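Local coordinates for double Glycine Motif Protease domain from AMS/PCAT Transporter (Lachnospiraceae bacterium C6A11, PDB 6MPZ), which probably cleaves the leader peptide from lantibiotic-type precursor peptides at a double-glycine motif, as the cysteine protease domain of a peptide-secreting transporter, at residues 25-30 / 99-104; 49-54 / 69-74; 93-98 / 103-108; 112-117 / 122-127. One frame throughout, in Å; residues are numbered along the deposited sequence.

Interaction 1 of 4, residues 25-30 / 99-104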
loop_
_atom_site.group_PDB
_atom_site.type_symbol
_atom_site.label_atom_id
_atom_site.label_comp_id
_atom_site.label_asym_id
_atom_site.label_seq_id
_atom_site.Cartn_x
_atom_site.Cartn_y
_atom_site.Cartn_z
ATOM N N LEU A 25 1.951 -12.941 -8.244
ATOM C CA LEU A 25 0.950 -12.026 -8.771
ATOM C C LEU A 25 0.154 -11.411 -7.643
ATOM O O LEU A 25 -0.639 -10.507 -7.903
ATOM C CB LEU A 25 -0.051 -12.764 -9.690
ATOM C CG LEU A 25 0.188 -13.113 -11.187
ATOM C CD1 LEU A 25 1.648 -13.309 -11.557
ATOM C CD2 LEU A 25 -0.638 -14.361 -11.548
ATOM N N GLU A 26 0.357 -11.870 -6.395
ATOM C CA GLU A 26 -0.509 -11.502 -5.248
ATOM C C GLU A 26 -0.111 -10.272 -4.431
ATOM O O GLU A 26 -0.833 -9.940 -3.481
ATOM C CB GLU A 26 -0.680 -12.722 -4.312
ATOM C CG GLU A 26 -1.326 -13.906 -5.002
ATOM C CD GLU A 26 -1.358 -15.179 -4.174
ATOM O OE1 GLU A 26 -1.071 -15.161 -2.961
ATOM O OE2 GLU A 26 -1.696 -16.217 -4.783
ATOM N N CYS A 27 0.958 -9.572 -4.802
ATOM C CA CYS A 27 1.501 -8.445 -3.960
ATOM C C CYS A 27 0.442 -7.394 -3.533
ATOM O O CYS A 27 0.469 -6.938 -2.387
ATOM C CB CYS A 27 2.683 -7.741 -4.639
ATOM S SG CYS A 27 2.303 -7.064 -6.264
ATOM N N GLY A 28 -0.457 -7.033 -4.454
ATOM C CA GLY A 28 -1.573 -6.099 -4.199
ATOM C C GLY A 28 -2.409 -6.548 -3.028
ATOM O O GLY A 28 -2.661 -5.791 -2.090
ATOM N N ALA A 29 -2.829 -7.804 -3.087
ATOM C CA ALA A 29 -3.650 -8.412 -2.052
ATOM C C ALA A 29 -2.947 -8.585 -0.694
ATOM O O ALA A 29 -3.549 -8.334 0.355
ATOM C CB ALA A 29 -4.165 -9.760 -2.540
ATOM N N ALA A 30 -1.687 -9.040 -0.725
ATOM C CA ALA A 30 -0.890 -9.148 0.478
ATOM C C ALA A 30 -0.721 -7.757 1.140
ATOM O O ALA A 30 -0.870 -7.638 2.340
ATOM C CB ALA A 30 0.473 -9.749 0.137
ATOM N N PHE A 99 7.428 -0.096 -11.091
ATOM C CA PHE A 99 6.387 -0.195 -12.148
ATOM C C PHE A 99 5.683 -1.564 -12.260
ATOM O O PHE A 99 4.889 -1.767 -13.141
ATOM C CB PHE A 99 6.944 0.285 -13.518
ATOM C CG PHE A 99 7.492 1.686 -13.486
ATOM C CD1 PHE A 99 6.627 2.780 -13.581
ATOM C CD2 PHE A 99 8.854 1.928 -13.285
ATOM C CE1 PHE A 99 7.109 4.090 -13.503
ATOM C CE2 PHE A 99 9.337 3.231 -13.210
ATOM C CZ PHE A 99 8.458 4.316 -13.316
ATOM N N ASN A 100 5.916 -2.427 -11.283
ATOM C CA ASN A 100 5.720 -3.885 -11.278
ATOM C C ASN A 100 4.946 -4.504 -10.108
ATOM O O ASN A 100 4.516 -5.651 -10.173
ATOM C CB ASN A 100 7.106 -4.450 -10.871
ATOM C CG ASN A 100 7.877 -4.936 -12.006
ATOM O OD1 ASN A 100 8.630 -5.889 -11.900
ATOM N ND2 ASN A 100 7.724 -4.269 -13.123
ATOM N N HIS A 101 4.950 -3.787 -8.984
ATOM C CA HIS A 101 4.930 -4.402 -7.647
ATOM C C HIS A 101 4.256 -3.405 -6.691
ATOM O O HIS A 101 4.196 -2.175 -6.950
ATOM C CB HIS A 101 6.381 -4.778 -7.237
ATOM C CG HIS A 101 6.506 -5.638 -6.006
ATOM N ND1 HIS A 101 5.897 -6.866 -5.876
ATOM C CD2 HIS A 101 7.234 -5.470 -4.877
ATOM C CE1 HIS A 101 6.226 -7.415 -4.723
ATOM N NE2 HIS A 101 7.016 -6.573 -4.081
ATOM N N PHE A 102 3.672 -3.963 -5.643
ATOM C CA PHE A 102 3.121 -3.180 -4.563
ATOM C C PHE A 102 3.802 -3.627 -3.288
ATOM O O PHE A 102 3.986 -4.832 -3.053
ATOM C CB PHE A 102 1.620 -3.365 -4.430
ATOM C CG PHE A 102 0.832 -2.750 -5.529
ATOM C CD1 PHE A 102 0.788 -1.372 -5.681
ATOM C CD2 PHE A 102 0.108 -3.549 -6.421
ATOM C CE1 PHE A 102 0.062 -0.807 -6.700
ATOM C CE2 PHE A 102 -0.604 -2.973 -7.453
ATOM C CZ PHE A 102 -0.629 -1.610 -7.586
ATOM N N VAL A 103 4.185 -2.638 -2.474
ATOM C CA VAL A 103 4.708 -2.865 -1.152
ATOM C C VAL A 103 3.965 -1.970 -0.158
ATOM O O VAL A 103 3.280 -1.017 -0.558
ATOM C CB VAL A 103 6.205 -2.640 -1.105
ATOM C CG1 VAL A 103 6.914 -3.536 -2.121
ATOM C CG2 VAL A 103 6.561 -1.152 -1.317
ATOM N N VAL A 104 4.099 -2.289 1.138
ATOM C CA VAL A 104 3.503 -1.468 2.207
ATOM C C VAL A 104 4.544 -0.558 2.838
ATOM O O VAL A 104 5.537 -1.063 3.355
ATOM C CB VAL A 104 2.892 -2.312 3.322
ATOM C CG1 VAL A 104 2.296 -1.388 4.408
ATOM C CG2 VAL A 104 1.818 -3.195 2.741
#
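Cys-27 and His-101 meet at the probable active site of this C39 (clan CA) cysteine peptidase, the cysteine on the first turn of helix 27-38 and the histidine at the start of strand 101-109. CB of Cys-27 lies 3.6 Å from ND1 of His-101, oblique to the ring, and SG stands 4.5 Å from the ring centroid, 55° off its normal. SG is covalently linked to the backbone of the bound peptide, and ND1 of His-101 is hydrogen-bonded to that same backbone; both groups are engaged with the ligand, and no hydrogen bond joins them. Cys-27 chi1 of 58° sets the sulfur between its own N and carbonyl carbon, which swings it over to the strand, 3.4 Å from the backbone N of Phe-102. In the next shell, NE2 of His-101 is hydrogen-bonded to Asp-117, completing a probable Cys-His-Asp triad, while the Asn-100/His-101 pair forms a classic beta bulge opposite Trp-97. The Phe-102 ring brings its CD2 corner to the helix, oblique to both Gly-28 and the sulfur. CA of Gly-28 is 3.8 Å from CD2 of Phe-102, and SG of Cys-27 is 4.1 Å from that same CD2.

Interaction 2 of 4, residues 49-54 / 69-74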
loop_
_atom_site.group_PDB
_atom_site.type_symbol
_atom_site.label_atom_id
_atom_site.label_comp_id
_atom_site.label_asym_id
_atom_site.label_seq_id
_atom_site.Cartn_x
_atom_site.Cartn_y
_atom_site.Cartn_z
ATOM N N ARG A 49 -7.696 -11.521 -2.028
ATOM C CA ARG A 49 -7.194 -11.756 -3.394
ATOM C C ARG A 49 -8.325 -11.571 -4.389
ATOM O O ARG A 49 -8.195 -10.874 -5.383
ATOM C CB ARG A 49 -6.722 -13.179 -3.586
ATOM C CG ARG A 49 -5.450 -13.591 -2.915
ATOM C CD ARG A 49 -5.065 -14.977 -3.418
ATOM N NE ARG A 49 -4.130 -15.611 -2.514
ATOM C CZ ARG A 49 -4.330 -16.721 -1.799
ATOM N NH1 ARG A 49 -5.462 -17.424 -1.850
ATOM N NH2 ARG A 49 -3.333 -17.146 -1.021
ATOM N N VAL A 50 -9.428 -12.228 -4.091
ATOM C CA VAL A 50 -10.595 -12.233 -4.962
ATOM C C VAL A 50 -11.230 -10.853 -5.021
ATOM O O VAL A 50 -11.640 -10.433 -6.082
ATOM C CB VAL A 50 -11.566 -13.367 -4.509
ATOM C CG1 VAL A 50 -13.014 -12.940 -4.501
ATOM C CG2 VAL A 50 -11.313 -14.585 -5.375
ATOM N N ASP A 51 -11.301 -10.154 -3.893
ATOM C CA ASP A 51 -11.867 -8.798 -3.874
ATOM C C ASP A 51 -10.957 -7.773 -4.537
ATOM O O ASP A 51 -11.443 -6.801 -5.049
ATOM C CB ASP A 51 -12.213 -8.345 -2.464
ATOM C CG ASP A 51 -13.275 -9.223 -1.816
ATOM O OD1 ASP A 51 -13.960 -9.958 -2.523
ATOM O OD2 ASP A 51 -13.431 -9.168 -0.597
ATOM N N CYS A 52 -9.647 -8.008 -4.567
ATOM C CA CYS A 52 -8.734 -7.131 -5.298
ATOM C C CYS A 52 -8.717 -7.426 -6.784
ATOM O O CYS A 52 -8.124 -6.680 -7.562
ATOM C CB CYS A 52 -7.311 -7.247 -4.733
ATOM S SG CYS A 52 -7.155 -6.392 -3.142
ATOM N N GLY A 53 -9.318 -8.551 -7.187
ATOM C CA GLY A 53 -9.297 -8.990 -8.564
ATOM C C GLY A 53 -7.946 -9.439 -9.076
ATOM O O GLY A 53 -7.599 -9.124 -10.208
ATOM N N VAL A 54 -7.195 -10.195 -8.296
ATOM C CA VAL A 54 -5.914 -10.757 -8.801
ATOM C C VAL A 54 -6.142 -11.520 -10.100
ATOM O O VAL A 54 -7.038 -12.344 -10.198
ATOM C CB VAL A 54 -5.143 -11.659 -7.805
ATOM C CG1 VAL A 54 -4.612 -10.825 -6.640
ATOM C CG2 VAL A 54 -5.972 -12.843 -7.321
ATOM N N ARG A 69 -12.446 0.036 0.435
ATOM C CA ARG A 69 -13.675 0.798 0.746
ATOM C C ARG A 69 -14.812 -0.086 1.196
ATOM O O ARG A 69 -15.516 0.283 2.113
ATOM C CB ARG A 69 -14.131 1.636 -0.441
ATOM C CG ARG A 69 -13.298 2.875 -0.666
ATOM C CD ARG A 69 -13.856 3.711 -1.829
ATOM N NE ARG A 69 -12.833 4.623 -2.362
ATOM C CZ ARG A 69 -12.341 4.636 -3.600
ATOM N NH1 ARG A 69 -12.766 3.802 -4.531
ATOM N NH2 ARG A 69 -11.412 5.533 -3.921
ATOM N N ASN A 70 -14.993 -1.242 0.557
ATOM C CA ASN A 70 -16.007 -2.206 0.987
ATOM C C ASN A 70 -15.705 -2.785 2.373
ATOM O O ASN A 70 -16.627 -3.148 3.095
ATOM C CB ASN A 70 -16.197 -3.337 -0.032
ATOM C CG ASN A 70 -16.998 -2.893 -1.259
ATOM O OD1 ASN A 70 -16.710 -3.319 -2.373
ATOM N ND2 ASN A 70 -18.014 -2.040 -1.064
ATOM N N TYR A 71 -14.431 -2.848 2.759
ATOM C CA TYR A 71 -14.058 -3.262 4.127
ATOM C C TYR A 71 -14.098 -2.131 5.164
ATOM O O TYR A 71 -13.602 -2.306 6.273
ATOM C CB TYR A 71 -12.658 -3.878 4.142
ATOM C CG TYR A 71 -12.443 -5.063 3.230
ATOM C CD1 TYR A 71 -13.381 -6.103 3.138
ATOM C CD2 TYR A 71 -11.249 -5.175 2.497
ATOM C CE1 TYR A 71 -13.157 -7.197 2.321
ATOM C CE2 TYR A 71 -11.010 -6.263 1.668
ATOM C CZ TYR A 71 -11.956 -7.273 1.586
ATOM O OH TYR A 71 -11.667 -8.346 0.759
ATOM N N GLY A 72 -14.648 -0.968 4.813
ATOM C CA GLY A 72 -14.883 0.108 5.794
ATOM C C GLY A 72 -13.802 1.176 5.921
ATOM O O GLY A 72 -13.931 2.084 6.729
ATOM N N LEU A 73 -12.746 1.086 5.114
ATOM C CA LEU A 73 -11.720 2.113 5.088
ATOM C C LEU A 73 -12.028 3.167 4.038
ATOM O O LEU A 73 -12.469 2.858 2.936
ATOM C CB LEU A 73 -10.351 1.479 4.785
ATOM C CG LEU A 73 -9.797 0.478 5.796
ATOM C CD1 LEU A 73 -8.517 -0.121 5.249
ATOM C CD2 LEU A 73 -9.537 1.172 7.110
ATOM N N GLU A 74 -11.780 4.421 4.378
ATOM C CA GLU A 74 -11.745 5.458 3.373
ATOM C C GLU A 74 -10.399 5.290 2.655
ATOM O O GLU A 74 -9.367 5.048 3.300
ATOM C CB GLU A 74 -11.856 6.830 4.011
ATOM C CG GLU A 74 -12.188 7.901 3.010
ATOM C CD GLU A 74 -11.541 9.231 3.321
ATOM O OE1 GLU A 74 -11.701 9.734 4.456
ATOM O OE2 GLU A 74 -10.867 9.750 2.412
#
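Asp-51 and Tyr-71 join the ends of two helices, 45-52 and 61-70, through a single polar bridge at the surface of the helical half of this C39 peptidase domain. By hydrogen bonding, OH of Tyr-71 donates to OD2 of Asp-51 at a modelled 2.4 Å, a very short separation. The carboxylate and the ring are turned 43° apart, and OD2 sits oblique to the ring, 3.5 Å from CE1 of Tyr-71. The other oxygen, OD1 of Asp-51, takes a hydrogen bond from Gln-47 one turn earlier, so the carboxylate is held from both its oxygens. Little apolar contact accompanies the bond, with 89 Å² buried in all. The backbones stay well apart, the nearest CA atoms, of Asp-51 and Asn-70, being 9.2 Å from each other. Both helices end in Schellman motifs, with Gly-53 and Gly-72 at positive phi; Tyr-71 directly precedes the second glycine, and its ring spans the gap, packing also on Leu-36 and Val-43. The chemistry is that of a neutral phenol giving its O-H to a probably ionised carboxylate; the modelled length is doubtful and tells nothing about the strength of the bond.

Interaction 3 of 4, residues 93-98 / 103-108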
loop_
_atom_site.group_PDB
_atom_site.type_symbol
_atom_site.label_atom_id
_atom_site.label_comp_id
_atom_site.label_asym_id
_atom_site.label_seq_id
_atom_site.Cartn_x
_atom_site.Cartn_y
_atom_site.Cartn_z
ATOM N N CYS A 93 0.619 2.942 4.218
ATOM C CA CYS A 93 0.034 3.254 2.903
ATOM C C CYS A 93 0.621 2.229 1.930
ATOM O O CYS A 93 1.669 1.592 2.231
ATOM C CB CYS A 93 0.372 4.700 2.425
ATOM S SG CYS A 93 2.157 5.085 2.270
ATOM N N ILE A 94 -0.011 2.083 0.774
ATOM C CA ILE A 94 0.479 1.153 -0.240
ATOM C C ILE A 94 1.092 1.987 -1.350
ATOM O O ILE A 94 0.495 2.992 -1.764
ATOM C CB ILE A 94 -0.669 0.232 -0.796
ATOM C CG1 ILE A 94 -1.219 -0.695 0.320
ATOM C CG2 ILE A 94 -0.139 -0.625 -1.929
ATOM C CD1 ILE A 94 -2.443 -1.525 -0.025
ATOM N N ILE A 95 2.268 1.562 -1.840
ATOM C CA ILE A 95 2.950 2.285 -2.866
ATOM C C ILE A 95 3.340 1.340 -4.001
ATOM O O ILE A 95 3.664 0.164 -3.763
ATOM C CB ILE A 95 4.184 3.086 -2.360
ATOM C CG1 ILE A 95 5.291 2.176 -1.793
ATOM C CG2 ILE A 95 3.755 4.098 -1.343
ATOM C CD1 ILE A 95 6.632 2.850 -1.502
ATOM N N HIS A 96 3.279 1.891 -5.221
ATOM C CA HIS A 96 3.664 1.226 -6.477
ATOM C C HIS A 96 5.209 1.237 -6.549
ATOM O O HIS A 96 5.829 2.204 -6.149
ATOM C CB HIS A 96 2.976 2.011 -7.623
ATOM C CG HIS A 96 3.002 1.341 -8.968
ATOM N ND1 HIS A 96 2.791 -0.009 -9.151
ATOM C CD2 HIS A 96 3.145 1.865 -10.208
ATOM C CE1 HIS A 96 2.852 -0.291 -10.434
ATOM N NE2 HIS A 96 3.058 0.829 -11.097
ATOM N N TRP A 97 5.815 0.158 -7.026
ATOM C CA TRP A 97 7.256 -0.114 -6.827
ATOM C C TRP A 97 7.840 -0.769 -8.071
ATOM O O TRP A 97 7.378 -1.844 -8.470
ATOM C CB TRP A 97 7.414 -1.063 -5.621
ATOM C CG TRP A 97 8.798 -1.248 -5.008
ATOM C CD1 TRP A 97 9.643 -2.307 -5.175
ATOM C CD2 TRP A 97 9.448 -0.369 -4.083
ATOM N NE1 TRP A 97 10.776 -2.145 -4.401
ATOM C CE2 TRP A 97 10.691 -0.960 -3.738
ATOM C CE3 TRP A 97 9.102 0.872 -3.516
ATOM C CZ2 TRP A 97 11.598 -0.344 -2.869
ATOM C CZ3 TRP A 97 10.005 1.480 -2.638
ATOM C CH2 TRP A 97 11.239 0.883 -2.340
ATOM N N ASN A 98 8.864 -0.131 -8.645
ATOM C CA ASN A 98 9.522 -0.561 -9.898
ATOM C C ASN A 98 8.569 -0.789 -11.083
ATOM O O ASN A 98 8.853 -1.610 -11.928
ATOM C CB ASN A 98 10.368 -1.812 -9.631
ATOM C CG ASN A 98 11.440 -1.563 -8.605
ATOM O OD1 ASN A 98 11.969 -0.454 -8.527
ATOM N ND2 ASN A 98 11.746 -2.564 -7.790
ATOM N N VAL A 103 4.185 -2.638 -2.474
ATOM C CA VAL A 103 4.708 -2.865 -1.152
ATOM C C VAL A 103 3.965 -1.970 -0.158
ATOM O O VAL A 103 3.280 -1.017 -0.558
ATOM C CB VAL A 103 6.205 -2.640 -1.105
ATOM C CG1 VAL A 103 6.914 -3.536 -2.121
ATOM C CG2 VAL A 103 6.561 -1.152 -1.317
ATOM N N VAL A 104 4.099 -2.289 1.138
ATOM C CA VAL A 104 3.503 -1.468 2.207
ATOM C C VAL A 104 4.544 -0.558 2.838
ATOM O O VAL A 104 5.537 -1.063 3.355
ATOM C CB VAL A 104 2.892 -2.312 3.322
ATOM C CG1 VAL A 104 2.296 -1.388 4.408
ATOM C CG2 VAL A 104 1.818 -3.195 2.741
ATOM N N LEU A 105 4.300 0.758 2.794
ATOM C CA LEU A 105 5.209 1.747 3.400
ATOM C C LEU A 105 4.763 2.048 4.835
ATOM O O LEU A 105 3.593 2.517 5.070
ATOM C CB LEU A 105 5.279 3.035 2.577
ATOM C CG LEU A 105 6.186 4.206 3.036
ATOM C CD1 LEU A 105 7.618 3.757 3.256
ATOM C CD2 LEU A 105 6.204 5.345 2.037
ATOM N N LYS A 106 5.673 1.760 5.776
ATOM C CA LYS A 106 5.430 1.943 7.191
ATOM C C LYS A 106 5.883 3.304 7.698
ATOM O O LYS A 106 5.319 3.793 8.679
ATOM C CB LYS A 106 6.120 0.863 8.001
ATOM C CG LYS A 106 5.608 -0.543 7.699
ATOM C CD LYS A 106 6.314 -1.569 8.552
ATOM C CE LYS A 106 7.715 -1.775 8.026
ATOM N NZ LYS A 106 8.456 -2.766 8.792
ATOM N N GLY A 107 6.861 3.902 7.006
ATOM C CA GLY A 107 7.357 5.257 7.260
ATOM C C GLY A 107 8.825 5.381 6.937
ATOM O O GLY A 107 9.401 4.505 6.290
ATOM N N PHE A 108 9.428 6.447 7.467
ATOM C CA PHE A 108 10.832 6.824 7.237
ATOM C C PHE A 108 11.523 7.084 8.573
ATOM O O PHE A 108 10.876 7.527 9.542
ATOM C CB PHE A 108 10.881 8.094 6.401
ATOM C CG PHE A 108 10.237 7.955 5.034
ATOM C CD1 PHE A 108 10.942 7.404 3.953
ATOM C CD2 PHE A 108 8.926 8.386 4.816
ATOM C CE1 PHE A 108 10.356 7.266 2.716
ATOM C CE2 PHE A 108 8.327 8.245 3.564
ATOM C CZ PHE A 108 9.041 7.701 2.516
#
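The beta hairpin of strands 93-97 and 101-109 lies in the middle of the antiparallel sheet of the C39 peptidase fold, and four backbone hydrogen bonds pair its arms. Cys-93 with Leu-105 and Ile-95 with Val-103 are the hydrogen-bonded pairs, and Ile-94 with Val-104 between them is a non-hydrogen-bonded pair. N of Leu-105 reaches O of Cys-93 at 2.8 Å; the bonds joining Ile-95 and Val-103 are straighter, with 172° at the hydrogen for Ile-95 N to Val-103 O. The segment axes stand 126° apart, well short of antiparallel, which fits a strongly twisted hairpin. One face carries Ile-94 and Val-104, packed against Ser-31, Met-34 and Val-35 of helix 27-38. The other carries Cys-93, Ile-95, Val-103 and Leu-105, where helix 127-133 brings Phe-130 onto Ile-95 and Leu-105. Here SG of Cys-93 touches CB of Leu-105 at 3.7 Å. Ile-95 has CG1 between its backbone N and carbonyl carbon (chi1 63°), directing that branch across to CG2 of Val-103, 3.6 Å away. Val-103 also packs on Asp-117 of the probable catalytic triad, linking this apolar layer to the active site. Trp-97, at the end of the first strand, turns toward the second: both methyls of Val-103 lie against its indole, with CG2 of Val-103 3.8 Å above the ring plane, offset toward the rim, and 3.9 Å from CE3 of Trp-97.

Interaction 4 of 4, residues 112-117 / 122-127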
loop_
_atom_site.group_PDB
_atom_site.type_symbol
_atom_site.label_atom_id
_atom_site.label_comp_id
_atom_site.label_asym_id
_atom_site.label_seq_id
_atom_site.Cartn_x
_atom_site.Cartn_y
_atom_site.Cartn_z
ATOM N N TYR A 112 16.588 6.095 5.655
ATOM C CA TYR A 112 15.945 4.773 5.408
ATOM C C TYR A 112 14.409 4.864 5.353
ATOM O O TYR A 112 13.773 5.575 6.164
ATOM C CB TYR A 112 16.394 3.715 6.451
ATOM C CG TYR A 112 17.843 3.355 6.299
ATOM C CD1 TYR A 112 18.245 2.527 5.283
ATOM C CD2 TYR A 112 18.829 3.892 7.143
ATOM C CE1 TYR A 112 19.583 2.206 5.101
ATOM C CE2 TYR A 112 20.166 3.629 6.926
ATOM C CZ TYR A 112 20.539 2.772 5.913
ATOM O OH TYR A 112 21.848 2.448 5.672
ATOM N N ALA A 113 13.847 4.138 4.389
ATOM C CA ALA A 113 12.409 3.873 4.299
ATOM C C ALA A 113 12.141 2.462 4.828
ATOM O O ALA A 113 12.912 1.526 4.558
ATOM C CB ALA A 113 11.950 3.964 2.849
ATOM N N TYR A 114 11.056 2.326 5.577
ATOM C CA TYR A 114 10.681 1.055 6.211
ATOM C C TYR A 114 9.406 0.476 5.560
ATOM O O TYR A 114 8.284 1.035 5.667
ATOM C CB TYR A 114 10.522 1.245 7.721
ATOM C CG TYR A 114 11.842 1.497 8.399
ATOM C CD1 TYR A 114 12.416 2.771 8.387
ATOM C CD2 TYR A 114 12.557 0.453 9.004
ATOM C CE1 TYR A 114 13.657 3.008 8.997
ATOM C CE2 TYR A 114 13.793 0.684 9.613
ATOM C CZ TYR A 114 14.340 1.956 9.600
ATOM O OH TYR A 114 15.550 2.155 10.190
ATOM N N ILE A 115 9.601 -0.681 4.949
ATOM C CA ILE A 115 8.657 -1.306 4.044
ATOM C C ILE A 115 8.413 -2.770 4.456
ATOM O O ILE A 115 9.310 -3.435 4.984
ATOM C CB ILE A 115 9.238 -1.160 2.621
ATOM C CG1 ILE A 115 9.009 0.280 2.132
ATOM C CG2 ILE A 115 8.694 -2.174 1.648
ATOM C CD1 ILE A 115 9.822 0.664 0.947
ATOM N N ASN A 116 7.176 -3.225 4.289
ATOM C CA ASN A 116 6.849 -4.672 4.260
ATOM C C ASN A 116 6.628 -5.000 2.803
ATOM O O ASN A 116 5.627 -4.612 2.219
ATOM C CB ASN A 116 5.584 -4.969 5.100
ATOM C CG ASN A 116 5.865 -5.005 6.612
ATOM O OD1 ASN A 116 7.038 -4.997 7.036
ATOM N ND2 ASN A 116 4.787 -4.999 7.436
ATOM N N ASP A 117 7.638 -5.625 2.206
ATOM C CA ASP A 117 7.611 -6.063 0.838
ATOM C C ASP A 117 7.027 -7.502 0.811
ATOM O O ASP A 117 7.595 -8.405 1.420
ATOM C CB ASP A 117 9.035 -6.064 0.271
ATOM C CG ASP A 117 9.086 -6.480 -1.192
ATOM O OD1 ASP A 117 8.200 -7.224 -1.719
ATOM O OD2 ASP A 117 10.037 -6.049 -1.849
ATOM N N ASP A 122 9.931 -7.741 5.900
ATOM C CA ASP A 122 10.237 -6.388 6.378
ATOM C C ASP A 122 11.675 -5.947 6.017
ATOM O O ASP A 122 12.638 -6.602 6.393
ATOM C CB ASP A 122 9.869 -6.172 7.852
ATOM C CG ASP A 122 10.736 -6.932 8.802
ATOM O OD1 ASP A 122 10.749 -8.155 8.732
ATOM O OD2 ASP A 122 11.385 -6.304 9.640
ATOM N N VAL A 123 11.790 -4.870 5.240
ATOM C CA VAL A 123 13.090 -4.399 4.760
ATOM C C VAL A 123 13.314 -2.891 5.031
ATOM O O VAL A 123 12.352 -2.130 5.290
ATOM C CB VAL A 123 13.318 -4.764 3.273
ATOM C CG1 VAL A 123 13.480 -6.267 3.137
ATOM C CG2 VAL A 123 12.179 -4.305 2.383
ATOM N N LYS A 124 14.584 -2.498 5.028
ATOM C CA LYS A 124 14.978 -1.100 5.201
ATOM C C LYS A 124 15.622 -0.699 3.905
ATOM O O LYS A 124 16.632 -1.267 3.523
ATOM C CB LYS A 124 15.902 -0.829 6.387
ATOM C CG LYS A 124 16.627 -1.993 7.005
ATOM C CD LYS A 124 17.290 -1.582 8.315
ATOM C CE LYS A 124 17.783 -0.124 8.450
ATOM N NZ LYS A 124 18.898 0.309 7.559
ATOM N N ILE A 125 15.023 0.242 3.206
ATOM C CA ILE A 125 15.530 0.680 1.901
ATOM C C ILE A 125 16.276 2.036 2.106
ATOM O O ILE A 125 15.719 2.983 2.672
ATOM C CB ILE A 125 14.379 0.787 0.860
ATOM C CG1 ILE A 125 13.520 -0.497 0.826
ATOM C CG2 ILE A 125 14.895 1.098 -0.523
ATOM C CD1 ILE A 125 14.187 -1.771 0.335
ATOM N N PRO A 126 17.547 2.117 1.671
ATOM C CA PRO A 126 18.229 3.435 1.612
ATOM C C PRO A 126 17.453 4.443 0.779
ATOM O O PRO A 126 16.920 4.071 -0.279
ATOM C CB PRO A 126 19.582 3.124 0.945
ATOM C CG PRO A 126 19.732 1.646 0.981
ATOM C CD PRO A 126 18.377 1.024 1.124
ATOM N N MET A 127 17.404 5.689 1.230
ATOM C CA MET A 127 16.640 6.754 0.553
ATOM C C MET A 127 16.861 6.880 -0.911
ATOM O O MET A 127 15.931 7.154 -1.642
ATOM C CB MET A 127 16.952 8.129 1.122
ATOM C CG MET A 127 16.174 8.468 2.329
ATOM S SD MET A 127 14.398 8.199 2.202
ATOM C CE MET A 127 14.054 8.989 3.772
#
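Ile-115 and Val-123 anchor the tightly packed face of an antiparallel hairpin, strands 112-117 and 123-126, at one edge of the peptidase sheet. They form a hydrogen-bonded pair, as do Ala-113 and Ile-125, and the four bonds are nearly straight. The shortest include Ala-113 N to Ile-125 O, 2.8 Å. On this inner face CD1 of Ile-115 meets CG1 of Ile-125 at 3.9 Å, while CG2 of Ile-115 lies 4.2 Å from CG2 of Val-123. Phe-130 of helix 127-133 covers Ala-113 and Ile-115, and Trp-97 packs on both isoleucines.

The opposite face, with Tyr-112, Tyr-114, Asn-116, Asp-122, Lys-124 and Pro-126, is looser and polar, Lys-124 and Asp-122 forming its solvent side. Its chief contact is a cation-pi interaction: NZ of Lys-124 stands 3.1 Å from the centroid of the Tyr-112 ring, only 11° off the normal. Bends at chi3 (-31°) and chi4 (-66°) fold the lysine back over that ring; chi3 is nearly eclipsed, so the exact lysine path is less certain. Its CE passes 3.6 Å from OH of Tyr-114, which runs alongside. At the far end OD1 of Asn-116 lies 3.2 Å from CB of Asp-122; this amide finds its polar partners in Lys-106 and Val-16. Asp-117, whose CB touches the Val-123 side chain, is hydrogen-bonded to His-101 and Ala-119. The apolar face thus ties the edge strand to the core, whereas on the outer, more open face the ammonium group is probably stabilised in part by the electron-rich tyrosine ring.

Overall arrangement
Interactions 1 and 3 are buried, 4 is partly buried and 2 lies at the surface. Interaction 3 is the most central, and shares Val-103 and Val-104 of strand 101-109 with interaction 1. Interaction 4 continues the same sheet: Lys-106 and Gly-107 bond by backbone to Tyr-114, so interactions 3 and 4 form adjoining hairpins. The probable triad spans two contacts, with His-101 NE2 of interaction 1 lying 2.7 Å from Asp-117 OD1 of interaction 4. Interaction 2 stands apart, its centre about 25 Å from that of interaction 4, yet Arg-49 reaches Glu-26 of interaction 1 by a salt bridge. Chemistry follows position: backbone bonding with apolar packing in 3, sulfur and ring contacts with no hydrogen bond between its segments in 1, mixed character in 4, one polar bridge in 2.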